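Local coordinates for protein AlkZ (PDB 5UUJ) that belongs to the AlkZ-like DNA glycosylase family, whose members are built from helix-turn-helix-related domains, at residues V47-V52 / S63-V68. Sequence-based numbering, arbitrary orientation.
Sequences VAELNV and SVNREV
Segments 47-52 and 63-68, on helices 45-53 and 62-69, cross steeply, with their axes 10.0 Å apart at closest approach and their N-to-C directions at 109°, and the nearest alpha carbons are those of Glu49 and Val64, 6.1 Å apart. At this crossing Val64 points its CB toward segment 47-52, and one methyl does the touching. CG2 stands anti to the carbonyl carbon of Val64 while CG1 lies anti to the backbone N (chi1 -175°), a rotation that carries CG2 to 3.7 Å from CB of Val52 and to 4.0 Å from CA of Glu49. Val52 answers with its whole branch point, since both of its methyls, CG1 and CG2, also lie 3.9 Å from CG2 of Val64; the methyl thus rests against the fork of the other valine. Val64 also packs on Trp45, at the start of the same helix 45-53, and on Leu85 of strand 83-86, and Val52 on Ala30, so the apolar contact is buried. Beside it, Ser63 brings OG to 4.2 Å from Val52 CG1, and that hydroxyl is hydrogen-bonded to the backbone O of Asp60. The polar flank is formed by Glu49, whose chain, extended beyond CG, reaches across to the start of the second helix, at an oblique angle to Asn65, until OE1 lies 3.0 Å from Asn65 ND2, with the carboxylate and amide planes 56° apart. Both groups are held by partners outside the segments: Glu49 OE2 forms a salt bridge with Arg61, and Asn65 OD1 accepts from Trp45 NE1, while ND2 bonds to Glu62. These bonds probably limit rotation of both end groups. Two sequence-neighbouring helices thus cross through one valine pair bordered by polar side chains, in the helical part of an AlkZ-like DNA glycosylase, a family placed with helix-turn-helix proteins.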
loop_
_atom_site.group_PDB
_atom_site.type_symbol
_atom_site.label_atom_id
_atom_site.label_comp_id
_atom_site.label_asym_id
_atom_site.label_seq_id
_atom_site.Cartn_x
_atom_site.Cartn_y
_atom_site.Cartn_z
ATOM N N VAL A 47 8.576 8.847 -2.589
ATOM C CA VAL A 47 7.150 8.869 -2.883
ATOM C C VAL A 47 6.322 8.505 -1.643
ATOM O O VAL A 47 5.256 9.073 -1.414
ATOM C CB VAL A 47 6.827 7.913 -4.045
ATOM C CG1 VAL A 47 5.329 7.712 -4.194
ATOM C CG2 VAL A 47 7.416 8.456 -5.339
ATOM N N ALA A 48 6.818 7.564 -0.844
ATOM C CA ALA A 48 6.127 7.167 0.378
ATOM C C ALA A 48 6.107 8.315 1.383
ATOM O O ALA A 48 5.101 8.545 2.058
ATOM C CB ALA A 48 6.785 5.942 0.988
ATOM N N GLU A 49 7.226 9.027 1.481
ATOM C CA GLU A 49 7.328 10.192 2.352
ATOM C C GLU A 49 6.306 11.253 1.966
ATOM O O GLU A 49 5.635 11.827 2.823
ATOM C CB GLU A 49 8.732 10.791 2.287
ATOM C CG GLU A 49 9.831 9.896 2.822
ATOM C CD GLU A 49 11.203 10.504 2.623
ATOM O OE1 GLU A 49 11.971 10.581 3.604
ATOM O OE2 GLU A 49 11.513 10.912 1.483
ATOM N N LEU A 50 6.201 11.508 0.665
ATOM C CA LEU A 50 5.325 12.551 0.148
ATOM C C LEU A 50 3.861 12.252 0.447
ATOM O O LEU A 50 3.113 13.136 0.857
ATOM C CB LEU A 50 5.528 12.714 -1.361
ATOM C CG LEU A 50 4.696 13.794 -2.053
ATOM C CD1 LEU A 50 5.086 15.180 -1.556
ATOM C CD2 LEU A 50 4.847 13.698 -3.562
ATOM N N ASN A 51 3.455 11.002 0.251
ATOM C CA ASN A 51 2.052 10.631 0.403
ATOM C C ASN A 51 1.571 10.704 1.850
ATOM O O ASN A 51 0.388 10.930 2.107
ATOM C CB ASN A 51 1.819 9.234 -0.163
ATOM C CG ASN A 51 1.973 9.188 -1.676
ATOM O OD1 ASN A 51 1.827 10.209 -2.358
ATOM N ND2 ASN A 51 2.264 8.006 -2.208
ATOM N N VAL A 52 2.488 10.519 2.793
ATOM C CA VAL A 52 2.172 10.746 4.196
ATOM C C VAL A 52 2.111 12.250 4.468
ATOM O O VAL A 52 1.173 12.738 5.101
ATOM C CB VAL A 52 3.207 10.075 5.126
ATOM C CG1 VAL A 52 2.962 10.448 6.582
ATOM C CG2 VAL A 52 3.155 8.564 4.956
ATOM N N SER A 63 8.562 12.930 9.272
ATOM C CA SER A 63 7.854 12.149 10.280
ATOM C C SER A 63 7.962 10.656 9.965
ATOM O O SER A 63 7.995 9.825 10.871
ATOM C CB SER A 63 6.384 12.575 10.378
ATOM O OG SER A 63 5.666 12.307 9.184
ATOM N N VAL A 64 8.040 10.323 8.682
ATOM C CA VAL A 64 8.157 8.927 8.271
ATOM C C VAL A 64 9.507 8.363 8.708
ATOM O O VAL A 64 9.566 7.330 9.373
ATOM C CB VAL A 64 7.996 8.765 6.747
ATOM C CG1 VAL A 64 7.998 7.290 6.362
ATOM C CG2 VAL A 64 6.710 9.425 6.275
ATOM N N ASN A 65 10.587 9.047 8.337
ATOM C CA ASN A 65 11.929 8.634 8.738
ATOM C C ASN A 65 12.086 8.538 10.253
ATOM O O ASN A 65 12.745 7.627 10.751
ATOM C CB ASN A 65 12.980 9.599 8.178
ATOM C CG ASN A 65 13.225 9.405 6.688
ATOM O OD1 ASN A 65 13.021 8.320 6.144
ATOM N ND2 ASN A 65 13.673 10.464 6.025
ATOM N N ARG A 66 11.485 9.471 10.989
ATOM C CA ARG A 66 11.598 9.465 12.449
ATOM C C ARG A 66 10.880 8.259 13.048
ATOM O O ARG A 66 11.384 7.617 13.971
ATOM C CB ARG A 66 11.034 10.755 13.059
ATOM C CG ARG A 66 11.845 12.010 12.760
ATOM C CD ARG A 66 11.443 13.170 13.671
ATOM N NE ARG A 66 9.993 13.357 13.737
ATOM C CZ ARG A 66 9.297 14.183 12.958
ATOM N NH1 ARG A 66 9.901 14.918 12.034
ATOM N NH2 ARG A 66 7.983 14.275 13.102
ATOM N N GLU A 67 9.705 7.949 12.516
ATOM C CA GLU A 67 8.896 6.864 13.056
ATOM C C GLU A 67 9.402 5.498 12.584
ATOM O O GLU A 67 9.136 4.479 13.219
ATOM C CB GLU A 67 7.424 7.082 12.688
ATOM C CG GLU A 67 6.813 8.251 13.473
ATOM C CD GLU A 67 5.338 8.478 13.210
ATOM O OE1 GLU A 67 4.539 7.536 13.399
ATOM O OE2 GLU A 67 4.976 9.614 12.828
ATOM N N VAL A 68 10.153 5.481 11.487
ATOM C CA VAL A 68 10.877 4.279 11.084
ATOM C C VAL A 68 12.056 4.093 12.034
ATOM O O VAL A 68 12.375 2.973 12.433
ATOM C CB VAL A 68 11.368 4.362 9.613
ATOM C CG1 VAL A 68 12.438 3.310 9.314
ATOM C CG2 VAL A 68 10.196 4.202 8.651
#